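Local coordinates for Peptide/nickel transport system substrate-binding protein (Listeria monocytogenes serotype 1/2a, PDB 5KZT) that binds peptides and, like other members of its family, probably delivers them to a membrane transporter for uptake, at residues Q15-T20 with V220-I225; I78-D83 with Y144-T149; I301-Y306 with Q492-R497. All blocks are in the same frame, centred on the assembly; numbering follows the deposited sequence. Where two conformers were deposited one is given.

The three contacts each join segments distant in sequence. Contact 1 joins the first strand of the chain to strand 224-229 and closes a long loop, inside which contact 2 pairs strands 75-79 and 145-149. Their centres lie 31 Å apart, with nearest atoms about 12 Å from each other. Contact 3 comes later in the chain, where helix 303-311 meets strand 491-503; its centre is 35 Å from that of contact 1 and 46 Å from that of contact 2, on the opposite side of the chain's centre from contact 2. Contact 3 also reaches the bound peptide, through hydrogen bonds involving Tyr495 OH and Arg497 NH2.

Contact 1 (Q15-T20 with V220-I225); sequences QVLNLT and VKLKQI
Gln15 brings its backbone carbonyl up to Lys223, whose N donates to Gln15 O over 3.0 Å with an N-H...O angle of only 140°. The same residue lays its CB 3.3 Å from Lys221 O, and its amide turns to partners elsewhere, OE1 accepting from Leu526 N. Leu222 crosses Gln15 at about a right angle, its CD2 3.6 Å from Gln15 O. At Val16 the CG2 methyl, set anti to the carbonyl carbon (CG1 at chi1 172°), meets Lys223 CE at 3.5 Å, so that the aliphatic part of the extended lysine runs across the valine. Val16 pairs with Gln224, and Leu17 with Ile225, in parallel register. This is the edge of a four-stranded mixed sheet in which the N-terminal strand 16-21 lies outermost, next to strand 224-229, which in turn borders strand 205-210. Leu17 N donates to Gln224 O over 3.0 Å, straighter than the first bond at 164°, while Ile225 CA sends a CA-H...O contact to Leu17 O. On the face carrying Leu17 and Ile225, Leu17 CD2 reaches Leu222 CD1 at 3.8 Å, and both leucines also touch Leu526 of strand 525-526. Further on, Leu19 CD1 rests 3.9 Å from Ile225 CG2, two side chains that share Tyr521 as a neighbour.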
loop_
_atom_site.group_PDB
_atom_site.type_symbol
_atom_site.label_atom_id
_atom_site.label_comp_id
_atom_site.label_asym_id
_atom_site.label_seq_id
_atom_site.Cartn_x
_atom_site.Cartn_y
_atom_site.Cartn_z
ATOM N N GLN A 15 11.770 -25.307 -11.658
ATOM C CA GLN A 15 10.880 -24.180 -11.510
ATOM C C GLN A 15 10.780 -23.776 -10.048
ATOM O O GLN A 15 9.716 -23.863 -9.437
ATOM C CB GLN A 15 9.509 -24.519 -12.098
ATOM C CG GLN A 15 9.546 -24.875 -13.578
ATOM C CD GLN A 15 10.065 -23.717 -14.422
ATOM O OE1 GLN A 15 9.526 -22.616 -14.370
ATOM N NE2 GLN A 15 11.128 -23.948 -15.177
ATOM N N VAL A 16 11.907 -23.316 -9.508
ATOM C CA VAL A 16 12.001 -22.813 -8.145
ATOM C C VAL A 16 12.604 -21.424 -8.235
ATOM O O VAL A 16 13.663 -21.254 -8.832
ATOM C CB VAL A 16 12.863 -23.708 -7.250
ATOM C CG1 VAL A 16 13.110 -23.066 -5.883
ATOM C CG2 VAL A 16 12.196 -25.060 -7.084
ATOM N N LEU A 17 11.910 -20.445 -7.649
ATOM C CA LEU A 17 12.279 -19.041 -7.742
ATOM C C LEU A 17 12.702 -18.560 -6.352
ATOM O O LEU A 17 12.058 -18.898 -5.357
ATOM C CB LEU A 17 11.097 -18.248 -8.278
ATOM C CG LEU A 17 11.189 -16.728 -8.425
ATOM C CD1 LEU A 17 12.294 -16.300 -9.381
ATOM C CD2 LEU A 17 9.844 -16.167 -8.852
ATOM N N ASN A 18 13.803 -17.814 -6.287
ATOM C CA ASN A 18 14.374 -17.319 -5.019
ATOM C C ASN A 18 14.374 -15.788 -4.985
ATOM O O ASN A 18 15.064 -15.134 -5.773
ATOM C CB ASN A 18 15.801 -17.842 -4.831
ATOM C CG ASN A 18 15.857 -19.337 -4.642
ATOM O OD1 ASN A 18 15.138 -19.890 -3.824
ATOM N ND2 ASN A 18 16.719 -19.996 -5.384
ATOM N N LEU A 19 13.586 -15.228 -4.075
ATOM C CA LEU A 19 13.349 -13.789 -4.016
ATOM C C LEU A 19 13.781 -13.265 -2.666
ATOM O O LEU A 19 14.039 -14.045 -1.733
ATOM C CB LEU A 19 11.870 -13.484 -4.245
ATOM C CG LEU A 19 11.248 -13.875 -5.592
ATOM C CD1 LEU A 19 9.775 -13.490 -5.603
ATOM C CD2 LEU A 19 11.989 -13.259 -6.771
ATOM N N THR A 20 13.879 -11.940 -2.578
ATOM C CA THR A 20 14.125 -11.249 -1.321
ATOM C C THR A 20 12.979 -10.293 -1.010
ATOM O O THR A 20 12.219 -9.889 -1.899
ATOM C CB THR A 20 15.427 -10.422 -1.340
ATOM O OG1 THR A 20 15.251 -9.281 -2.184
ATOM C CG2 THR A 20 16.593 -11.238 -1.818
ATOM N N VAL A 220 -0.222 -22.708 -13.276
ATOM C CA VAL A 220 0.848 -22.372 -12.335
ATOM C C VAL A 220 2.032 -23.260 -12.678
ATOM O O VAL A 220 1.890 -24.482 -12.731
ATOM C CB VAL A 220 0.411 -22.568 -10.864
ATOM C CG1 VAL A 220 1.500 -22.103 -9.910
ATOM C CG2 VAL A 220 -0.883 -21.804 -10.590
ATOM N N LYS A 221 3.179 -22.645 -12.946
ATOM C CA LYS A 221 4.387 -23.362 -13.403
ATOM C C LYS A 221 5.466 -23.495 -12.350
ATOM O O LYS A 221 6.229 -24.448 -12.381
ATOM C CB LYS A 221 4.981 -22.678 -14.652
ATOM C CG LYS A 221 4.034 -22.569 -15.849
ATOM C CD LYS A 221 3.284 -23.876 -16.129
ATOM C CE LYS A 221 2.117 -23.731 -17.107
ATOM N NZ LYS A 221 2.552 -23.817 -18.531
ATOM N N LEU A 222 5.562 -22.527 -11.455
ATOM C CA LEU A 222 6.521 -22.582 -10.354
ATOM C C LEU A 222 6.044 -23.578 -9.302
ATOM O O LEU A 222 4.919 -23.476 -8.823
ATOM C CB LEU A 222 6.691 -21.211 -9.729
ATOM C CG LEU A 222 7.447 -20.210 -10.601
ATOM C CD1 LEU A 222 7.337 -18.805 -10.022
ATOM C CD2 LEU A 222 8.887 -20.641 -10.787
ATOM N N LYS A 223 6.885 -24.538 -8.947
ATOM C CA LYS A 223 6.532 -25.430 -7.852
ATOM C C LYS A 223 6.775 -24.773 -6.471
ATOM O O LYS A 223 6.093 -25.093 -5.519
ATOM C CB LYS A 223 7.221 -26.800 -8.002
ATOM C CG LYS A 223 8.692 -26.828 -7.717
ATOM C CD LYS A 223 9.299 -28.152 -8.185
ATOM C CE LYS A 223 10.778 -28.166 -7.884
ATOM N NZ LYS A 223 11.424 -29.426 -8.258
ATOM N N GLN A 224 7.735 -23.841 -6.386
ATOM C CA GLN A 224 8.149 -23.263 -5.107
ATOM C C GLN A 224 8.808 -21.892 -5.294
ATOM O O GLN A 224 9.589 -21.693 -6.228
ATOM C CB GLN A 224 9.106 -24.213 -4.372
ATOM C CG GLN A 224 9.464 -23.746 -2.967
ATOM C CD GLN A 224 9.829 -24.879 -2.038
ATOM O OE1 GLN A 224 9.226 -25.955 -2.085
ATOM N NE2 GLN A 224 10.805 -24.647 -1.170
ATOM N N ILE A 225 8.460 -20.956 -4.424
ATOM C CA ILE A 225 9.070 -19.620 -4.414
ATOM C C ILE A 225 9.585 -19.402 -2.994
ATOM O O ILE A 225 8.810 -19.432 -2.055
ATOM C CB ILE A 225 8.078 -18.514 -4.837
ATOM C CG1 ILE A 225 7.447 -18.822 -6.205
ATOM C CG2 ILE A 225 8.759 -17.157 -4.856
ATOM C CD1 ILE A 225 6.191 -18.015 -6.496
#

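Contact 2 (I78-D83 with Y144-T149)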
loop_
_atom_site.group_PDB
_atom_site.type_symbol
_atom_site.label_atom_id
_atom_site.label_comp_id
_atom_site.label_asym_id
_atom_site.label_seq_id
_atom_site.Cartn_x
_atom_site.Cartn_y
_atom_site.Cartn_z
ATOM N N ILE A 78 -23.654 -12.150 -9.330
ATOM C CA ILE A 78 -22.359 -12.767 -9.642
ATOM C C ILE A 78 -22.404 -14.260 -9.375
ATOM O O ILE A 78 -22.692 -14.665 -8.262
ATOM C CB ILE A 78 -21.237 -12.159 -8.791
ATOM C CG1 ILE A 78 -21.145 -10.640 -9.037
ATOM C CG2 ILE A 78 -19.895 -12.808 -9.113
ATOM C CD1 ILE A 78 -20.279 -9.885 -8.054
ATOM N N LYS A 79 -22.128 -15.062 -10.396
ATOM C CA LYS A 79 -22.059 -16.506 -10.264
ATOM C C LYS A 79 -20.627 -16.852 -9.899
ATOM O O LYS A 79 -19.699 -16.290 -10.457
ATOM C CB LYS A 79 -22.482 -17.203 -11.560
ATOM C CG LYS A 79 -23.938 -16.936 -11.893
ATOM C CD LYS A 79 -24.355 -17.554 -13.205
ATOM C CE LYS A 79 -24.400 -19.065 -13.129
ATOM N NZ LYS A 79 -25.620 -19.543 -13.825
ATOM N N LEU A 80 -20.471 -17.772 -8.956
ATOM C CA LEU A 80 -19.158 -18.167 -8.451
ATOM C C LEU A 80 -18.702 -19.484 -9.064
ATOM O O LEU A 80 -19.521 -20.310 -9.439
ATOM C CB LEU A 80 -19.211 -18.313 -6.939
ATOM C CG LEU A 80 -19.644 -17.075 -6.167
ATOM C CD1 LEU A 80 -19.702 -17.389 -4.681
ATOM C CD2 LEU A 80 -18.685 -15.928 -6.456
ATOM N N ARG A 81 -17.384 -19.679 -9.137
ATOM C CA ARG A 81 -16.829 -20.947 -9.608
ATOM C C ARG A 81 -17.294 -22.096 -8.711
ATOM O O ARG A 81 -17.175 -22.027 -7.497
ATOM C CB ARG A 81 -15.295 -20.898 -9.625
ATOM C CG ARG A 81 -14.709 -19.981 -10.684
ATOM C CD ARG A 81 -13.289 -20.393 -11.015
ATOM N NE ARG A 81 -13.296 -21.613 -11.811
ATOM C CZ ARG A 81 -13.308 -21.663 -13.146
ATOM N NH1 ARG A 81 -13.293 -20.549 -13.889
ATOM N NH2 ARG A 81 -13.297 -22.854 -13.750
ATOM N N GLU A 82 -17.809 -23.152 -9.305
ATOM C CA GLU A 82 -18.223 -24.323 -8.540
ATOM C C GLU A 82 -17.108 -25.331 -8.327
ATOM O O GLU A 82 -17.317 -26.334 -7.638
ATOM C CB GLU A 82 -19.442 -24.955 -9.196
ATOM C CG GLU A 82 -20.552 -23.908 -9.260
ATOM C CD GLU A 82 -21.887 -24.401 -9.730
ATOM O OE1 GLU A 82 -22.737 -23.511 -9.961
ATOM O OE2 GLU A 82 -22.098 -25.632 -9.834
ATOM N N ASP A 83 -15.932 -25.063 -8.901
ATOM C CA ASP A 83 -14.746 -25.916 -8.716
ATOM C C ASP A 83 -13.667 -25.296 -7.805
ATOM O O ASP A 83 -12.600 -25.871 -7.649
ATOM C CB ASP A 83 -14.161 -26.300 -10.082
ATOM C CG ASP A 83 -13.577 -25.115 -10.839
ATOM O OD1 ASP A 83 -13.645 -23.966 -10.358
ATOM O OD2 ASP A 83 -13.040 -25.332 -11.943
ATOM N N TYR A 144 -23.568 -20.628 -4.594
ATOM C CA TYR A 144 -22.661 -20.183 -5.662
ATOM C C TYR A 144 -23.121 -18.922 -6.411
ATOM O O TYR A 144 -22.705 -18.693 -7.540
ATOM C CB TYR A 144 -22.396 -21.363 -6.612
ATOM C CG TYR A 144 -21.716 -22.483 -5.858
ATOM C CD1 TYR A 144 -20.327 -22.475 -5.662
ATOM C CD2 TYR A 144 -22.466 -23.513 -5.263
ATOM C CE1 TYR A 144 -19.701 -23.472 -4.925
ATOM C CE2 TYR A 144 -21.847 -24.517 -4.521
ATOM C CZ TYR A 144 -20.472 -24.491 -4.353
ATOM O OH TYR A 144 -19.865 -25.487 -3.621
ATOM N N THR A 145 -23.958 -18.098 -5.776
ATOM C CA THR A 145 -24.431 -16.841 -6.369
ATOM C C THR A 145 -24.465 -15.723 -5.327
ATOM O O THR A 145 -25.049 -15.896 -4.246
ATOM C CB THR A 145 -25.843 -17.000 -6.970
ATOM O OG1 THR A 145 -25.829 -18.084 -7.900
ATOM C CG2 THR A 145 -26.321 -15.696 -7.690
ATOM N N LEU A 146 -23.835 -14.594 -5.666
ATOM C CA LEU A 146 -23.898 -13.369 -4.860
ATOM C C LEU A 146 -24.734 -12.309 -5.546
ATOM O O LEU A 146 -24.740 -12.193 -6.791
ATOM C CB LEU A 146 -22.509 -12.775 -4.641
ATOM C CG LEU A 146 -21.531 -13.542 -3.772
ATOM C CD1 LEU A 146 -20.145 -12.968 -3.954
ATOM C CD2 LEU A 146 -21.956 -13.523 -2.308
ATOM N N GLU A 147 -25.441 -11.527 -4.726
ATOM C CA GLU A 147 -25.972 -10.264 -5.156
ATOM C C GLU A 147 -25.283 -9.180 -4.331
ATOM O O GLU A 147 -25.447 -9.144 -3.109
ATOM C CB GLU A 147 -27.473 -10.177 -4.965
ATOM C CG GLU A 147 -28.065 -8.955 -5.657
ATOM C CD GLU A 147 -29.488 -8.664 -5.240
ATOM O OE1 GLU A 147 -29.705 -8.166 -4.090
ATOM O OE2 GLU A 147 -30.396 -8.911 -6.062
ATOM N N VAL A 148 -24.523 -8.321 -5.015
ATOM C CA VAL A 148 -23.828 -7.177 -4.386
ATOM C C VAL A 148 -24.543 -5.902 -4.795
ATOM O O VAL A 148 -24.755 -5.652 -5.987
ATOM C CB VAL A 148 -22.348 -7.120 -4.826
ATOM C CG1 VAL A 148 -21.656 -5.852 -4.316
ATOM C CG2 VAL A 148 -21.605 -8.376 -4.365
ATOM N N THR A 149 -24.912 -5.096 -3.808
ATOM C CA THR A 149 -25.578 -3.826 -4.056
ATOM C C THR A 149 -24.611 -2.721 -3.640
ATOM O O THR A 149 -24.113 -2.702 -2.499
ATOM C CB THR A 149 -26.926 -3.727 -3.290
ATOM O OG1 THR A 149 -27.789 -4.799 -3.678
ATOM C CG2 THR A 149 -27.648 -2.425 -3.620
#
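Ile78 and Leu146 exchange a reciprocal pair of backbone hydrogen bonds, Ile78 N to Leu146 O and Leu146 N to Ile78 O, each 2.8 Å long and close to straight. Two residues along, Leu80 N donates to Tyr144 O, again over 2.8 Å, but from 36° out of the carbonyl plane. Beyond it Arg81 grips Asp83 of its own segment side-on, NE to OD1 and NH2 to OD2, a salt bridge lying nearly in the guanidinium plane; Arg81 also makes a cation-pi contact with Trp215. Strands 75-79 and 145-149 form the central antiparallel pair of a four-stranded sheet, with Lys79 and Thr145 as a non-hydrogen-bonded pair on one face. On the other, Ile78 CD1 touches Val148 CG2, and Leu80 CD2 lies 4.1 Å from Leu146 CD1; helix 94-105 covers this face, its Ala94 touching both leucines. At the outer end, Glu82 lays its CG over one face of the Tyr144 ring, 4.2 Å from the centroid, a CH-pi contact. With CG of Tyr144 anti to its carbonyl carbon (chi1 -62°), the ring is also approached obliquely by Arg81 O, which lies 3.7 Å from Tyr144 CD1.

Contact 3 (I301-Y306 with Q492-R497); sequences IDKQSY and QPLYQR
Tyr306 and Tyr495 lie with their rings nearly parallel, planes 25° apart, but slid so far past each other that they barely overlap: the centroids are 5.6 Å apart and the nearest atoms, Tyr306 CE2 and Tyr495 CD1, 3.5 Å. The Tyr306 ring is swung out from the helix start by a CG anti to the backbone N (chi1 -178°), and its hydroxyl is tied to Ser382. Tyr495 OH bonds to a basic side chain of the bound peptide, which places Tyr495 at the peptide site. Leu494 has two deposited conformers, so its packing is tentative: in the one given, CD2 would lie over a face of the Tyr306 ring, offset toward its rim, and 3.9 Å from Ile301 CG2. In strand 491-503, Leu494 and Tyr495 both face Phe273 of strand 264-277, a classic beta bulge, while Asp302 N-caps helix 303-311 through Ser305 N. Fully extended beyond CG, Lys303 crosses the strand obliquely, its CD 3.7 Å from Leu494 O, until NZ donates to Pro493 O over 2.8 Å. The buried ammonium also bonds to the carbonyls of Ala318 and Leu344, and Leu344 O is shared with Gln492 NE2.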
loop_
_atom_site.group_PDB
_atom_site.type_symbol
_atom_site.label_atom_id
_atom_site.label_comp_id
_atom_site.label_asym_id
_atom_site.label_seq_id
_atom_site.Cartn_x
_atom_site.Cartn_y
_atom_site.Cartn_z
ATOM N N ILE A 301 13.770 20.694 2.645
ATOM C CA ILE A 301 14.384 19.451 2.163
ATOM C C ILE A 301 14.619 19.524 0.653
ATOM O O ILE A 301 13.681 19.588 -0.145
ATOM C CB ILE A 301 13.561 18.211 2.546
ATOM C CG1 ILE A 301 13.444 18.118 4.076
ATOM C CG2 ILE A 301 14.207 16.931 2.011
ATOM C CD1 ILE A 301 12.401 17.139 4.592
ATOM N N ASP A 302 15.891 19.509 0.267
ATOM C CA ASP A 302 16.272 19.489 -1.139
ATOM C C ASP A 302 15.865 18.149 -1.745
ATOM O O ASP A 302 16.627 17.173 -1.698
ATOM C CB ASP A 302 17.781 19.733 -1.298
ATOM C CG ASP A 302 18.192 19.958 -2.747
ATOM O OD1 ASP A 302 17.410 19.638 -3.669
ATOM O OD2 ASP A 302 19.299 20.470 -2.970
ATOM N N LYS A 303 14.673 18.112 -2.334
ATOM C CA LYS A 303 14.098 16.846 -2.846
ATOM C C LYS A 303 14.931 16.286 -4.004
ATOM O O LYS A 303 15.098 15.069 -4.126
ATOM C CB LYS A 303 12.658 17.013 -3.327
ATOM C CG LYS A 303 11.730 17.739 -2.369
ATOM C CD LYS A 303 10.292 17.671 -2.829
ATOM C CE LYS A 303 9.433 18.633 -2.026
ATOM N NZ LYS A 303 7.989 18.485 -2.335
ATOM N N GLN A 304 15.443 17.172 -4.854
ATOM C CA GLN A 304 16.234 16.742 -6.006
ATOM C C GLN A 304 17.495 16.041 -5.539
ATOM O O GLN A 304 17.811 14.941 -6.008
ATOM C CB GLN A 304 16.573 17.926 -6.922
ATOM C CG GLN A 304 17.227 17.540 -8.250
ATOM C CD GLN A 304 16.275 16.740 -9.105
ATOM O OE1 GLN A 304 15.202 17.234 -9.457
ATOM N NE2 GLN A 304 16.639 15.487 -9.424
ATOM N N SER A 305 18.198 16.664 -4.594
ATOM C CA SER A 305 19.432 16.113 -4.055
ATOM C C SER A 305 19.163 14.788 -3.355
ATOM O O SER A 305 19.922 13.836 -3.534
ATOM C CB SER A 305 20.087 17.092 -3.083
ATOM O OG SER A 305 21.279 16.553 -2.581
ATOM N N TYR A 306 18.073 14.742 -2.583
ATOM C CA TYR A 306 17.609 13.514 -1.946
ATOM C C TYR A 306 17.565 12.355 -2.944
ATOM O O TYR A 306 18.217 11.333 -2.735
ATOM C CB TYR A 306 16.223 13.711 -1.303
ATOM C CG TYR A 306 15.743 12.481 -0.593
ATOM C CD1 TYR A 306 16.075 12.259 0.739
ATOM C CD2 TYR A 306 14.984 11.519 -1.251
ATOM C CE1 TYR A 306 15.656 11.124 1.404
ATOM C CE2 TYR A 306 14.566 10.373 -0.593
ATOM C CZ TYR A 306 14.901 10.187 0.741
ATOM O OH TYR A 306 14.492 9.061 1.411
ATOM N N GLN A 492 4.104 16.358 3.395
ATOM C CA GLN A 492 5.028 16.864 2.374
ATOM C C GLN A 492 5.490 15.730 1.468
ATOM O O GLN A 492 6.361 14.953 1.846
ATOM C CB GLN A 492 6.242 17.577 3.003
ATOM C CG GLN A 492 7.343 18.040 2.025
ATOM C CD GLN A 492 6.861 18.966 0.903
ATOM O OE1 GLN A 492 5.818 18.734 0.302
ATOM N NE2 GLN A 492 7.636 20.024 0.612
ATOM N N PRO A 493 4.915 15.636 0.258
ATOM C CA PRO A 493 5.481 14.728 -0.742
ATOM C C PRO A 493 6.987 14.954 -0.948
ATOM O O PRO A 493 7.432 16.097 -1.036
ATOM C CB PRO A 493 4.683 15.053 -1.990
ATOM C CG PRO A 493 3.342 15.446 -1.440
ATOM C CD PRO A 493 3.670 16.258 -0.223
ATOM N N LEU A 494 7.741 13.860 -1.011
ATOM C CA LEU A 494 9.188 13.924 -1.153
ATOM C C LEU A 494 9.605 13.350 -2.493
ATOM O O LEU A 494 10.303 14.022 -3.240
ATOM C CB LEU A 494 9.879 13.179 -0.006
ATOM C CG LEU A 494 10.819 14.047 0.830
ATOM C CD1 LEU A 494 11.221 13.357 2.117
ATOM C CD2 LEU A 494 12.046 14.443 0.009
ATOM N N TYR A 495 9.184 12.117 -2.785
ATOM C CA TYR A 495 9.500 11.468 -4.066
ATOM C C TYR A 495 8.448 10.510 -4.585
ATOM O O TYR A 495 7.638 9.969 -3.828
ATOM C CB TYR A 495 10.858 10.766 -3.985
ATOM C CG TYR A 495 10.970 9.549 -3.059
ATOM C CD1 TYR A 495 11.352 9.685 -1.725
ATOM C CD2 TYR A 495 10.759 8.264 -3.539
ATOM C CE1 TYR A 495 11.498 8.585 -0.900
ATOM C CE2 TYR A 495 10.907 7.157 -2.721
ATOM C CZ TYR A 495 11.272 7.314 -1.404
ATOM O OH TYR A 495 11.408 6.203 -0.582
ATOM N N GLN A 496 8.491 10.318 -5.901
ATOM C CA GLN A 496 7.674 9.342 -6.596
ATOM C C GLN A 496 8.578 8.139 -6.777
ATOM O O GLN A 496 9.660 8.257 -7.378
ATOM C CB GLN A 496 7.250 9.866 -7.962
ATOM C CG GLN A 496 6.570 11.219 -7.928
ATOM C CD GLN A 496 6.248 11.721 -9.317
ATOM O OE1 GLN A 496 5.461 11.086 -10.032
ATOM N NE2 GLN A 496 6.882 12.836 -9.734
ATOM N N ARG A 497 8.159 6.990 -6.274
ATOM C CA ARG A 497 9.082 5.870 -6.117
ATOM C C ARG A 497 9.245 5.026 -7.374
ATOM O O ARG A 497 8.265 4.630 -8.002
ATOM C CB ARG A 497 8.626 4.982 -4.967
ATOM C CG ARG A 497 9.710 4.100 -4.374
ATOM C CD ARG A 497 9.489 2.640 -4.630
ATOM N NE ARG A 497 8.491 1.996 -3.785
ATOM C CZ ARG A 497 8.705 1.412 -2.589
ATOM N NH1 ARG A 497 7.687 0.853 -1.953
ATOM N NH2 ARG A 497 9.896 1.396 -1.995
#